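Local coordinates for protein putative oxidoreductase molybdopterin-binding subunit (Sulfolobus tokodaii, PDB 4ZOH) that probably acts as the large, molybdenum-carrying catalytic subunit of a xanthine dehydrogenase/aldehyde oxidase-family oxidoreductase, binding pterin cytosine dinucleotide beside an iron-sulfur partner, at residues R159-P164 with A252-D257; G213-K218 with S330-G335; E248-G253 with L632-Q637; I280-A285 with V321-T326; L619-F624 with Y639-A644. All coordinates share one frame; numbering follows the deposited sequence.

Contact 1 of 5, residues R159-P164 with A252-D257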
# COMPACT_ATOMS: atom_id res chain seq x y z
N ARG A 159 9.87 -38.82 1.09
CA ARG A 159 9.21 -37.50 1.19
C ARG A 159 10.26 -36.35 1.34
O ARG A 159 11.16 -36.45 2.14
CB ARG A 159 8.37 -37.51 2.43
CG ARG A 159 7.29 -36.46 2.43
CD ARG A 159 6.32 -36.80 3.59
NE ARG A 159 5.07 -36.05 3.50
CZ ARG A 159 4.09 -36.32 2.65
NH1 ARG A 159 3.01 -35.53 2.62
NH2 ARG A 159 4.19 -37.33 1.80
N VAL A 160 10.08 -35.24 0.65
CA VAL A 160 10.93 -34.06 0.91
C VAL A 160 10.02 -32.83 1.10
O VAL A 160 8.81 -32.94 0.88
CB VAL A 160 11.91 -33.80 -0.28
CG1 VAL A 160 12.95 -34.95 -0.41
CG2 VAL A 160 11.10 -33.62 -1.55
N ILE A 161 10.60 -31.67 1.45
CA ILE A 161 9.84 -30.47 1.65
C ILE A 161 10.44 -29.31 0.83
O ILE A 161 11.63 -29.01 0.97
CB ILE A 161 9.84 -30.12 3.14
CG1 ILE A 161 9.22 -31.30 3.94
CG2 ILE A 161 9.04 -28.82 3.40
CD1 ILE A 161 9.51 -31.20 5.45
N ALA A 162 9.61 -28.71 -0.02
CA ALA A 162 9.98 -27.66 -0.93
C ALA A 162 10.89 -26.58 -0.31
O ALA A 162 11.93 -26.25 -0.90
CB ALA A 162 8.75 -27.07 -1.58
N SER A 163 10.55 -26.14 0.91
CA SER A 163 11.36 -25.20 1.68
C SER A 163 11.82 -23.93 0.88
O SER A 163 12.99 -23.57 0.97
CB SER A 163 12.60 -25.91 2.27
OG SER A 163 12.29 -27.17 2.79
N PRO A 164 10.90 -23.26 0.10
CA PRO A 164 11.31 -21.98 -0.51
C PRO A 164 11.73 -21.04 0.61
O PRO A 164 11.22 -21.15 1.74
CB PRO A 164 10.02 -21.45 -1.14
CG PRO A 164 8.90 -22.09 -0.37
CD PRO A 164 9.43 -23.44 0.06
N ALA A 252 3.32 -27.54 4.81
CA ALA A 252 3.29 -27.20 3.39
C ALA A 252 4.59 -27.58 2.71
O ALA A 252 5.64 -27.70 3.38
CB ALA A 252 2.97 -25.74 3.18
N GLY A 253 4.47 -27.76 1.39
CA GLY A 253 5.55 -28.12 0.49
C GLY A 253 6.10 -29.55 0.58
O GLY A 253 7.16 -29.81 0.00
N HIS A 254 5.39 -30.49 1.24
CA HIS A 254 5.75 -31.94 1.19
C HIS A 254 5.52 -32.52 -0.17
O HIS A 254 4.49 -32.29 -0.76
CB HIS A 254 4.96 -32.75 2.22
CG HIS A 254 5.21 -32.35 3.62
ND1 HIS A 254 5.26 -33.26 4.66
CD2 HIS A 254 5.46 -31.13 4.17
CE1 HIS A 254 5.52 -32.63 5.80
NE2 HIS A 254 5.65 -31.33 5.53
N GLY A 255 6.52 -33.24 -0.71
CA GLY A 255 6.37 -33.80 -2.07
C GLY A 255 7.07 -35.13 -2.17
O GLY A 255 7.62 -35.60 -1.17
N ARG A 256 7.08 -35.72 -3.37
CA ARG A 256 7.74 -37.04 -3.62
C ARG A 256 6.98 -38.19 -2.86
O ARG A 256 5.81 -38.37 -3.13
CB ARG A 256 9.26 -37.02 -3.29
CG ARG A 256 10.02 -35.99 -4.12
CD ARG A 256 10.23 -36.28 -5.61
NE ARG A 256 11.31 -35.38 -6.12
CZ ARG A 256 11.11 -34.21 -6.76
NH1 ARG A 256 9.89 -33.78 -7.08
NH2 ARG A 256 12.16 -33.48 -7.18
N ASP A 257 7.68 -38.95 -2.03
CA ASP A 257 7.12 -39.95 -1.12
C ASP A 257 6.37 -41.04 -1.95
O ASP A 257 5.13 -41.15 -1.84
CB ASP A 257 6.19 -39.27 -0.05
CG ASP A 257 6.07 -40.11 1.18
OD1 ASP A 257 6.68 -41.19 1.13
OD2 ASP A 257 5.44 -39.75 2.23
O HOH W 1 9.35 -40.84 2.91
O HOH W 2 7.81 -25.82 2.46
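V160 and G255 form the hydrogen-bonded antiparallel pair that joins the end of strand 149-161 to the start of strand 254-266: V160 N gives to G255 O, and G255 N returns a bond to V160 O at 2.8 Å. Just past the strand end, A162 N adds a nearly straight bond to G253 O (2.7 Å, 169°). R159 CA, I161 CA and H254 CA make CA-H...O contacts with the facing carbonyls. The charged chemistry belongs to R159. With CG anti to the backbone N (chi1 -160°) and the chain extended as far as NE, its guanidinium spans two partners on the facing strand. NE points to H254 ND1 at 3.0 Å, lying almost in the imidazole plane, while NH2 makes a salt bridge to the anti lone pair of D257 OD2 (2.8 Å). T328 takes NH1. Apolar contact is smaller: I161 CG1 sits over one face of the H254 ring, a CH-pi contact 4.0 Å from the centroid, and V160 CG2 meets the aliphatic CG of R256, whose charged end leaves for the carbonyl of R332. Since H254 ND1 accepts from the arginine, the ring proton is probably on NE2, which bonds to F249 O; held at both nitrogens, the imidazole is fixed in rotation and likely to be neutral.

Contact 2 of 5, residues G213-K218 with S330-G335. With MCN (pterin cytosine dinucleotide), chain D.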
# COMPACT_ATOMS: atom_id res chain seq x y z
N GLY A 213 10.30 -17.69 -4.38
CA GLY A 213 10.33 -19.14 -4.78
C GLY A 213 9.08 -19.92 -4.26
O GLY A 213 8.29 -19.39 -3.42
N ALA A 214 8.95 -21.18 -4.69
CA ALA A 214 7.76 -21.97 -4.42
C ALA A 214 8.09 -23.44 -4.64
O ALA A 214 7.89 -24.28 -3.71
CB ALA A 214 6.66 -21.55 -5.37
N PHE A 215 8.61 -23.74 -5.86
CA PHE A 215 9.07 -25.11 -6.25
C PHE A 215 7.89 -26.08 -6.16
O PHE A 215 8.06 -27.23 -5.81
CB PHE A 215 10.26 -25.57 -5.39
CG PHE A 215 11.37 -24.55 -5.36
CD1 PHE A 215 12.22 -24.39 -6.46
CD2 PHE A 215 11.55 -23.70 -4.24
CE1 PHE A 215 13.26 -23.44 -6.42
CE2 PHE A 215 12.57 -22.74 -4.22
CZ PHE A 215 13.43 -22.59 -5.31
N GLY A 216 6.68 -25.53 -6.44
CA GLY A 216 5.49 -26.31 -6.60
C GLY A 216 4.62 -26.14 -5.37
O GLY A 216 3.47 -26.29 -5.46
N SER A 217 5.20 -25.75 -4.24
CA SER A 217 4.50 -25.59 -2.99
C SER A 217 3.38 -24.53 -2.93
O SER A 217 2.66 -24.53 -1.93
CB SER A 217 5.48 -25.40 -1.85
OG SER A 217 5.91 -24.08 -1.81
N LYS A 218 3.27 -23.63 -3.94
CA LYS A 218 2.35 -22.48 -3.92
C LYS A 218 1.39 -22.49 -5.15
O LYS A 218 0.75 -21.48 -5.51
CB LYS A 218 3.12 -21.13 -3.80
CG LYS A 218 3.88 -20.98 -2.45
CD LYS A 218 4.88 -19.79 -2.43
CE LYS A 218 5.72 -19.84 -1.17
NZ LYS A 218 6.61 -18.60 -1.09
N SER A 330 2.66 -30.97 -5.35
CA SER A 330 3.71 -30.85 -6.37
C SER A 330 4.96 -30.33 -5.66
O SER A 330 4.92 -29.37 -4.86
CB SER A 330 3.33 -29.84 -7.40
OG SER A 330 2.59 -30.42 -8.43
N TYR A 331 6.08 -31.00 -5.95
CA TYR A 331 7.42 -30.43 -5.75
C TYR A 331 8.21 -30.62 -7.04
O TYR A 331 8.12 -31.71 -7.69
CB TYR A 331 8.13 -31.10 -4.63
CG TYR A 331 9.58 -30.71 -4.43
CD1 TYR A 331 9.94 -29.35 -4.22
CD2 TYR A 331 10.58 -31.64 -4.46
CE1 TYR A 331 11.25 -28.96 -3.95
CE2 TYR A 331 11.90 -31.29 -4.22
CZ TYR A 331 12.23 -29.93 -3.96
OH TYR A 331 13.53 -29.54 -3.72
N ARG A 332 8.94 -29.56 -7.43
CA ARG A 332 9.81 -29.51 -8.58
C ARG A 332 9.99 -30.82 -9.36
O ARG A 332 10.68 -31.72 -8.90
CB ARG A 332 11.18 -28.90 -8.20
CG ARG A 332 11.93 -28.43 -9.48
CD ARG A 332 13.26 -27.76 -9.12
NE ARG A 332 13.83 -27.03 -10.28
CZ ARG A 332 14.60 -25.93 -10.14
NH1 ARG A 332 14.85 -25.49 -8.91
NH2 ARG A 332 15.04 -25.25 -11.21
N GLY A 333 9.32 -30.91 -10.49
CA GLY A 333 9.20 -32.13 -11.29
C GLY A 333 7.85 -32.87 -11.17
O GLY A 333 7.44 -33.50 -12.12
N ALA A 334 7.22 -32.83 -10.01
CA ALA A 334 5.81 -33.17 -9.83
C ALA A 334 5.49 -34.59 -10.41
O ALA A 334 4.72 -34.73 -11.41
CB ALA A 334 4.96 -32.10 -10.51
N GLY A 335 6.17 -35.58 -9.86
CA GLY A 335 5.99 -36.98 -10.28
C GLY A 335 7.05 -37.49 -11.28
O GLY A 335 7.36 -38.69 -11.32
N1 MCN D . 14.57 -21.20 -20.65
C2 MCN D . 15.13 -20.87 -21.87
N3 MCN D . 15.04 -21.71 -22.95
C4 MCN D . 14.37 -22.92 -22.78
C5 MCN D . 13.81 -23.27 -21.56
C6 MCN D . 13.88 -22.38 -20.48
O2 MCN D . 15.73 -19.81 -22.07
N4 MCN D . 14.30 -23.72 -23.83
C1' MCN D . 14.70 -20.22 -19.57
C2D MCN D . 13.47 -19.30 -19.56
O2' MCN D . 13.66 -18.13 -20.29
C3' MCN D . 13.37 -18.90 -18.11
C4D MCN D . 13.58 -20.22 -17.49
O4D MCN D . 14.66 -20.85 -18.31
O3' MCN D . 14.36 -18.02 -17.71
C5' MCN D . 12.16 -20.69 -17.74
O5' MCN D . 12.04 -21.98 -17.57
PA MCN D . 10.73 -22.82 -18.03
O1A MCN D . 9.78 -22.21 -18.95
O2A MCN D . 11.43 -24.10 -18.36
O3A MCN D . 10.12 -23.04 -16.47
PB MCN D . 9.17 -21.94 -15.77
O1B MCN D . 7.74 -22.26 -16.17
O2B MCN D . 9.56 -20.54 -15.95
O3B MCN D . 9.45 -22.30 -14.31
C10 MCN D . 8.69 -23.29 -13.56
C9' MCN D . 9.61 -24.25 -12.86
C8' MCN D . 8.94 -25.07 -11.90
S8' MCN D . 7.55 -26.04 -12.38
C7' MCN D . 9.40 -25.25 -10.63
S7' MCN D . 8.67 -26.38 -9.46
C6' MCN D . 10.62 -24.62 -10.16
C7 MCN D . 11.49 -24.15 -11.37
O9' MCN D . 10.63 -23.46 -12.25
N5' MCN D . 10.39 -23.55 -9.19
C4A MCN D . 11.25 -22.45 -9.03
N8' MCN D . 12.57 -23.22 -10.91
C4B MCN D . 12.37 -22.32 -9.90
N1' MCN D . 13.25 -21.33 -9.78
C2' MCN D . 13.06 -20.40 -8.86
N2' MCN D . 13.94 -19.42 -8.78
N3' MCN D . 11.97 -20.44 -7.93
C4' MCN D . 11.03 -21.50 -8.00
O4' MCN D . 10.07 -21.55 -7.17
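The pterin end of the pterin cytosine dinucleotide pocket is built here, where a type I' beta turn from A214 to S217 meets the loop that carries R332. Two backbone amides of the turn, A214 N (2.7 Å) and F215 N (2.9 Å), grip the pterin carbonyl O4'. The ring of F215 then lies beneath the same group, with O4' 3.5 Å above its plane and over its centre. Across the contact, F215 O accepts from R332 N at 3.0 Å, the donor standing well above the carbonyl plane, and CD1 of Y331 comes up to the same oxygen. R332, its chain extended from CG to NE, lays one guanidinium face against the cofactor, 3.2 Å below N8', and brings NH1 to the edge of the F215 ring; Q613 and G671 hold its nitrogens. Replacing F215 by an alanine would probably leave the pterin without its underlying ring and R332 NH1 without that edge. G216 passes so close to S330 O that a side chain there would clash, and its backbone lies near the dithiolene sulfur, with G216 N 3.7 Å from S7'. Both segments are loops: 213-218 lies between strand 204-207 and helix 223-235, and the loop at 330-335 leads into helix 336-353, while helix 600-619 packs on F215, Y331 and R332 through Q613 and Q606.

Contact 3 of 5, residues E248-G253 with L632-Q637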
# COMPACT_ATOMS: atom_id res chain seq x y z
N GLU A 248 5.55 -23.71 8.41
CA GLU A 248 5.65 -24.00 7.00
C GLU A 248 6.11 -25.48 6.89
O GLU A 248 5.50 -26.23 6.19
CB GLU A 248 6.69 -23.04 6.32
CG GLU A 248 6.58 -23.10 4.81
CD GLU A 248 5.38 -22.36 4.22
OE1 GLU A 248 5.43 -22.14 2.98
OE2 GLU A 248 4.37 -21.98 4.96
N PHE A 249 7.14 -25.87 7.63
CA PHE A 249 7.68 -27.23 7.50
C PHE A 249 6.63 -28.29 7.77
O PHE A 249 6.56 -29.24 7.05
CB PHE A 249 8.88 -27.46 8.46
CG PHE A 249 10.19 -27.08 7.85
CD1 PHE A 249 10.66 -27.77 6.73
CD2 PHE A 249 10.95 -26.02 8.38
CE1 PHE A 249 11.85 -27.44 6.11
CE2 PHE A 249 12.16 -25.70 7.79
CZ PHE A 249 12.62 -26.39 6.67
N ILE A 250 5.79 -28.03 8.78
CA ILE A 250 4.80 -28.97 9.25
C ILE A 250 3.55 -29.04 8.35
O ILE A 250 2.85 -30.07 8.28
CB ILE A 250 4.59 -28.55 10.70
CG1 ILE A 250 5.55 -29.34 11.57
CG2 ILE A 250 3.17 -28.45 11.15
CD1 ILE A 250 5.74 -28.67 12.90
N SER A 251 3.29 -27.97 7.61
CA SER A 251 2.03 -27.89 6.86
C SER A 251 2.13 -27.76 5.37
O SER A 251 1.11 -27.77 4.66
CB SER A 251 1.19 -26.72 7.44
OG SER A 251 1.89 -25.49 7.40
N ALA A 252 3.32 -27.54 4.81
CA ALA A 252 3.29 -27.20 3.39
C ALA A 252 4.59 -27.58 2.71
O ALA A 252 5.64 -27.70 3.38
CB ALA A 252 2.97 -25.74 3.18
N GLY A 253 4.47 -27.76 1.39
CA GLY A 253 5.55 -28.12 0.49
C GLY A 253 6.10 -29.55 0.58
O GLY A 253 7.16 -29.81 0.00
N LEU A 632 9.75 -35.06 12.24
CA LEU A 632 11.02 -34.98 13.02
C LEU A 632 11.87 -33.78 12.60
O LEU A 632 12.73 -33.33 13.33
CB LEU A 632 11.86 -36.29 12.85
CG LEU A 632 11.33 -37.51 13.62
CD1 LEU A 632 12.00 -38.79 13.11
CD2 LEU A 632 11.52 -37.41 15.13
N THR A 633 11.62 -33.25 11.41
CA THR A 633 12.53 -32.24 10.86
C THR A 633 11.77 -30.93 10.58
O THR A 633 11.23 -30.75 9.53
CB THR A 633 13.31 -32.80 9.62
OG1 THR A 633 12.37 -33.12 8.63
CG2 THR A 633 14.04 -34.09 9.99
N THR A 634 11.73 -30.02 11.53
CA THR A 634 10.83 -28.90 11.37
C THR A 634 11.54 -27.51 11.33
O THR A 634 10.91 -26.48 11.56
CB THR A 634 9.73 -28.92 12.47
OG1 THR A 634 10.35 -28.66 13.72
CG2 THR A 634 9.04 -30.27 12.55
N ASN A 635 12.84 -27.49 11.01
CA ASN A 635 13.61 -26.25 10.92
C ASN A 635 14.80 -26.46 10.02
O ASN A 635 15.08 -27.59 9.64
CB ASN A 635 14.07 -25.79 12.28
CG ASN A 635 14.82 -26.85 12.97
OD1 ASN A 635 15.90 -27.24 12.53
ND2 ASN A 635 14.22 -27.40 14.02
N PHE A 636 15.46 -25.37 9.61
CA PHE A 636 16.59 -25.47 8.69
C PHE A 636 17.85 -26.10 9.28
O PHE A 636 18.75 -26.43 8.52
CB PHE A 636 16.92 -24.14 8.01
CG PHE A 636 16.01 -23.79 6.90
CD1 PHE A 636 15.82 -24.67 5.84
CD2 PHE A 636 15.31 -22.57 6.92
CE1 PHE A 636 14.97 -24.33 4.79
CE2 PHE A 636 14.49 -22.22 5.86
CZ PHE A 636 14.31 -23.09 4.78
N GLN A 637 17.88 -26.31 10.59
CA GLN A 637 18.95 -27.15 11.20
C GLN A 637 18.61 -28.59 10.92
O GLN A 637 19.42 -29.23 10.30
CB GLN A 637 19.13 -26.84 12.70
CG GLN A 637 19.93 -27.84 13.51
CD GLN A 637 19.71 -27.63 15.00
OE1 GLN A 637 20.36 -26.82 15.63
NE2 GLN A 637 18.75 -28.35 15.56
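F249 swings its ring off helix 245-251 (chi1 -88°, chi2 -64°) onto the backbone of T634 and N635, and F636, with CG anti to its own carbonyl carbon (chi1 -78°), turns its ring to meet the far end of it. The result is a T-shaped pair: the edge of F249 faces the flat side of F636, the centroids are 5.2 Å apart, and F249 CZ stands off-centre above the F636 ring, 3.6 Å from CE1. Lower down the F249 ring, CD2 touches T634 O at 3.2 Å and CE2 comes within 3.5 Å of N635 CA, so the phenyl packs against main chain along one side and against an aromatic ring at its end. The contact joins the last turn of a short helix in one molybdopterin cofactor-binding range to a long loop of the other, between helix 600-619 and strand 651-655. The next residue of the helix, I250, adds a smaller apolar patch, its CD1 and CG1 both reaching T634 CG2, the former at 3.7 Å. The helix closes just here: E248 O accepts from both S251 N and A252 N before the chain leaves helical geometry at A252. T634 also packs on T246 and F636 on R245 of the same helix, and the loop residues N635, F636 and Q637 pack on polar side-chain atoms of another protein chain.

Contact 4 of 5, residues I280-A285 with V321-T326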
# COMPACT_ATOMS: atom_id res chain seq x y z
N ILE A 280 3.43 -47.49 -4.88
CA ILE A 280 2.61 -46.88 -3.84
C ILE A 280 2.95 -45.39 -3.51
O ILE A 280 4.05 -45.09 -2.93
CB ILE A 280 2.67 -47.70 -2.54
CG1 ILE A 280 2.00 -49.08 -2.73
CG2 ILE A 280 1.88 -46.98 -1.45
CD1 ILE A 280 2.40 -50.08 -1.66
N ALA A 281 2.00 -44.47 -3.76
CA ALA A 281 2.21 -43.02 -3.53
C ALA A 281 1.44 -42.53 -2.32
O ALA A 281 0.30 -42.93 -2.10
CB ALA A 281 1.84 -42.23 -4.76
N ASN A 282 2.11 -41.78 -1.44
CA ASN A 282 1.53 -41.29 -0.21
C ASN A 282 0.92 -39.85 -0.39
O ASN A 282 1.67 -38.86 -0.50
CB ASN A 282 2.56 -41.35 0.90
CG ASN A 282 1.97 -41.05 2.25
OD1 ASN A 282 0.92 -40.47 2.31
ND2 ASN A 282 2.69 -41.36 3.32
N LEU A 283 -0.40 -39.76 -0.51
CA LEU A 283 -1.06 -38.45 -0.57
C LEU A 283 -1.16 -37.68 0.70
O LEU A 283 -1.53 -36.48 0.67
CB LEU A 283 -2.44 -38.57 -1.14
CG LEU A 283 -2.55 -39.11 -2.54
CD1 LEU A 283 -4.00 -39.13 -2.99
CD2 LEU A 283 -1.68 -38.38 -3.57
N GLY A 284 -0.83 -38.31 1.83
CA GLY A 284 -1.11 -37.74 3.16
C GLY A 284 -2.65 -37.45 3.28
O GLY A 284 -3.43 -38.09 2.61
N ALA A 285 -3.06 -36.49 4.10
CA ALA A 285 -4.52 -36.30 4.48
C ALA A 285 -5.43 -35.85 3.35
O ALA A 285 -4.96 -35.29 2.32
CB ALA A 285 -4.66 -35.39 5.71
N VAL A 321 -2.61 -43.25 -1.94
CA VAL A 321 -3.24 -43.58 -0.72
C VAL A 321 -3.13 -42.45 0.27
O VAL A 321 -2.03 -41.95 0.40
CB VAL A 321 -2.52 -44.79 -0.05
CG1 VAL A 321 -3.45 -45.48 0.96
CG2 VAL A 321 -2.15 -45.81 -1.10
N HIS A 322 -4.20 -42.14 1.05
CA HIS A 322 -4.12 -41.20 2.21
C HIS A 322 -3.40 -41.77 3.40
O HIS A 322 -3.44 -42.98 3.61
CB HIS A 322 -5.54 -40.81 2.68
CG HIS A 322 -6.32 -40.12 1.63
ND1 HIS A 322 -5.96 -38.87 1.15
CD2 HIS A 322 -7.40 -40.51 0.91
CE1 HIS A 322 -6.83 -38.50 0.21
NE2 HIS A 322 -7.72 -39.47 0.05
N THR A 323 -2.77 -40.91 4.19
CA THR A 323 -2.27 -41.29 5.48
C THR A 323 -2.50 -40.05 6.36
O THR A 323 -2.73 -38.97 5.83
CB THR A 323 -0.72 -41.72 5.47
OG1 THR A 323 0.11 -40.62 5.04
CG2 THR A 323 -0.46 -42.92 4.55
N ASN A 324 -2.34 -40.17 7.67
CA ASN A 324 -2.52 -39.06 8.62
C ASN A 324 -1.36 -38.09 8.70
O ASN A 324 -0.84 -37.86 9.81
CB ASN A 324 -2.91 -39.57 10.01
CG ASN A 324 -4.30 -40.19 10.03
OD1 ASN A 324 -4.43 -41.41 10.02
ND2 ASN A 324 -5.35 -39.33 9.97
N ILE A 325 -0.96 -37.52 7.53
CA ILE A 325 0.09 -36.50 7.50
C ILE A 325 -0.30 -35.41 6.55
O ILE A 325 -1.29 -35.52 5.70
CB ILE A 325 1.50 -37.07 7.10
CG1 ILE A 325 1.47 -37.60 5.66
CG2 ILE A 325 1.96 -38.13 8.10
CD1 ILE A 325 2.80 -38.16 5.19
N THR A 326 0.46 -34.34 6.70
CA THR A 326 0.33 -33.17 5.83
C THR A 326 -0.04 -33.60 4.39
O THR A 326 0.69 -34.39 3.77
CB THR A 326 1.70 -32.41 5.78
OG1 THR A 326 2.15 -32.23 7.11
CG2 THR A 326 1.48 -31.10 5.16
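G284 O is gripped by two consecutive residues, the imidazole of H322 and the backbone N of T323, at a glycine with positive phi where a side chain would run into the carbonyls of I325 and T326. H322 ND1 donates to it at 3.0 Å, with the oxygen in the ring plane and the approach nearly along the C=O axis; the bond from T323 N is longer and weak. Beside it, N282 closes an Asx turn: OD1 takes the amide of G284 at 2.8 Å. The same oxygen accepts from T323 OG1 (2.9 Å), this time in the carbonyl plane on a lone pair, so the carboxamide holds both segments at once. N282 reaches there because CG is anti to the backbone N (chi1 -171°), and its ND2 rests 3.7 Å from I325 CD1. The backbone pairing runs parallel, V321 N to A281 O and L283 N to V321 O, each 2.9 Å. Where the strands part, A285 N turns to I325 O at 2.6 Å. The contact thus extends the parallel pairing of strands 272-282 and 313-321 into the loops that follow them. Helix 288-304 packs on A281, L283 and H322, helix 111-114 lies against I280, N282 and V321, and strand 254-266 flanks strand 272-282, with D257 bonding to the N282 backbone.

Contact 5 of 5, residues L619-F624 with Y639-A644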
# COMPACT_ATOMS: atom_id res chain seq x y z
N LEU A 619 21.27 -36.90 -1.21
CA LEU A 619 22.33 -36.88 -0.16
C LEU A 619 21.96 -36.26 1.16
O LEU A 619 22.66 -36.50 2.12
CB LEU A 619 23.62 -36.19 -0.67
CG LEU A 619 24.26 -36.68 -1.96
CD1 LEU A 619 25.47 -35.75 -2.28
CD2 LEU A 619 24.64 -38.19 -1.78
N LEU A 620 20.94 -35.40 1.21
CA LEU A 620 20.75 -34.64 2.47
C LEU A 620 19.35 -34.72 3.02
O LEU A 620 19.18 -35.00 4.20
CB LEU A 620 21.12 -33.14 2.30
CG LEU A 620 22.59 -32.74 2.05
CD1 LEU A 620 22.68 -31.35 1.39
CD2 LEU A 620 23.31 -32.71 3.38
N GLU A 621 18.38 -34.42 2.18
CA GLU A 621 17.03 -34.12 2.64
C GLU A 621 16.18 -35.37 2.90
O GLU A 621 16.41 -36.40 2.28
CB GLU A 621 16.37 -33.26 1.58
CG GLU A 621 16.87 -31.80 1.76
CD GLU A 621 16.43 -30.88 0.65
OE1 GLU A 621 15.33 -31.03 0.12
OE2 GLU A 621 17.24 -30.01 0.22
N GLY A 622 15.17 -35.25 3.78
CA GLY A 622 14.09 -36.22 3.93
C GLY A 622 13.07 -35.82 4.98
O GLY A 622 13.40 -35.32 6.05
N ALA A 623 11.81 -36.00 4.65
CA ALA A 623 10.81 -35.62 5.65
C ALA A 623 10.34 -36.95 6.31
O ALA A 623 9.68 -37.77 5.66
CB ALA A 623 9.67 -34.83 4.99
N PHE A 624 10.69 -37.15 7.58
CA PHE A 624 10.30 -38.29 8.33
C PHE A 624 9.51 -37.96 9.61
O PHE A 624 9.77 -36.94 10.26
CB PHE A 624 11.55 -39.16 8.67
CG PHE A 624 12.37 -39.55 7.45
CD1 PHE A 624 11.80 -40.40 6.43
CD2 PHE A 624 13.69 -39.05 7.26
CE1 PHE A 624 12.53 -40.74 5.25
CE2 PHE A 624 14.42 -39.40 6.10
CZ PHE A 624 13.83 -40.22 5.09
N TYR A 639 16.12 -30.00 8.92
CA TYR A 639 15.83 -30.29 7.51
C TYR A 639 16.94 -29.65 6.67
O TYR A 639 16.89 -28.46 6.39
CB TYR A 639 14.44 -29.81 7.07
CG TYR A 639 14.12 -30.35 5.70
CD1 TYR A 639 13.61 -31.63 5.55
CD2 TYR A 639 14.36 -29.58 4.57
CE1 TYR A 639 13.34 -32.13 4.27
CE2 TYR A 639 14.11 -30.07 3.32
CZ TYR A 639 13.61 -31.38 3.18
OH TYR A 639 13.37 -31.82 1.91
N PRO A 640 17.97 -30.43 6.31
CA PRO A 640 19.26 -29.82 5.91
C PRO A 640 19.33 -29.42 4.45
O PRO A 640 20.00 -30.13 3.65
CB PRO A 640 20.26 -30.95 6.20
CG PRO A 640 19.47 -32.19 5.91
CD PRO A 640 18.07 -31.91 6.41
N ILE A 641 18.70 -28.31 4.06
CA ILE A 641 18.90 -27.91 2.66
C ILE A 641 20.41 -27.50 2.50
O ILE A 641 21.01 -27.05 3.49
CB ILE A 641 17.90 -26.81 2.20
CG1 ILE A 641 18.18 -25.41 2.80
CG2 ILE A 641 16.49 -27.28 2.55
CD1 ILE A 641 17.47 -24.29 1.99
N PRO A 642 21.00 -27.66 1.31
CA PRO A 642 22.47 -27.43 1.27
C PRO A 642 22.90 -25.94 1.39
O PRO A 642 22.21 -25.04 0.87
CB PRO A 642 22.90 -27.96 -0.09
CG PRO A 642 21.70 -28.04 -0.90
CD PRO A 642 20.52 -28.25 0.04
N THR A 643 23.98 -25.70 2.11
CA THR A 643 24.75 -24.46 1.97
C THR A 643 25.65 -24.49 0.73
O THR A 643 25.74 -25.52 0.03
CB THR A 643 25.58 -24.19 3.22
OG1 THR A 643 26.77 -25.01 3.18
CG2 THR A 643 24.81 -24.51 4.51
N ALA A 644 26.39 -23.39 0.48
CA ALA A 644 27.35 -23.30 -0.61
C ALA A 644 28.50 -24.35 -0.48
O ALA A 644 29.06 -24.83 -1.45
CB ALA A 644 27.89 -21.87 -0.64
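Y639 OH meets E621 OE1 at 2.8 Å in a weak hydrogen bond, the carboxylate and ring planes standing 52° apart, while the phenol ring also brushes the aliphatic CB and CG of E621. With CG anti to the backbone N (chi1 -170°), the ring is carried back alongside segment 619-624, where CE1 comes to 3.7 Å from G622 N. L620 makes the apolar half: its CD1 lies against P642 CB (3.7 Å), and its carbonyl O touches P640 CG at 3.3 Å. P640 centres an inverse gamma turn, in a loop that doubles back on the end of helix 600-619. A phenylalanine in place of Y639 would probably leave E621 OE1 and the backbone amide of I161, the hydroxyl's stronger partner, each short of a bond. Farther out, a basic side chain of another protein chain forms a salt bridge with E621 OE2, and A616 of helix 600-619 packs on both E621 and P642.

Going from the N terminus, contact 1 closes first, bringing strand 149-161 back to strand 254-266 after 87 residues. Contact 2 opens at 213-218 inside that span and ends beyond it at 330-335, so the two cross, and they also touch. Contact 4 lies wholly within contact 2's span, joining the ends of strands 272-282 and 313-321 in the same sheet as contact 1. Contact 3 starts from helix 245-251 at 248-253, its last two residues, A252 and G253, shared with contact 1, and makes the longest closure, to 632-637; it crosses contact 5, which closes a short loop of 14 residues after helix 600-619. Contact 3 ties the second cofactor-binding range to the first, while contact 5, wholly in the second, touches contact 1.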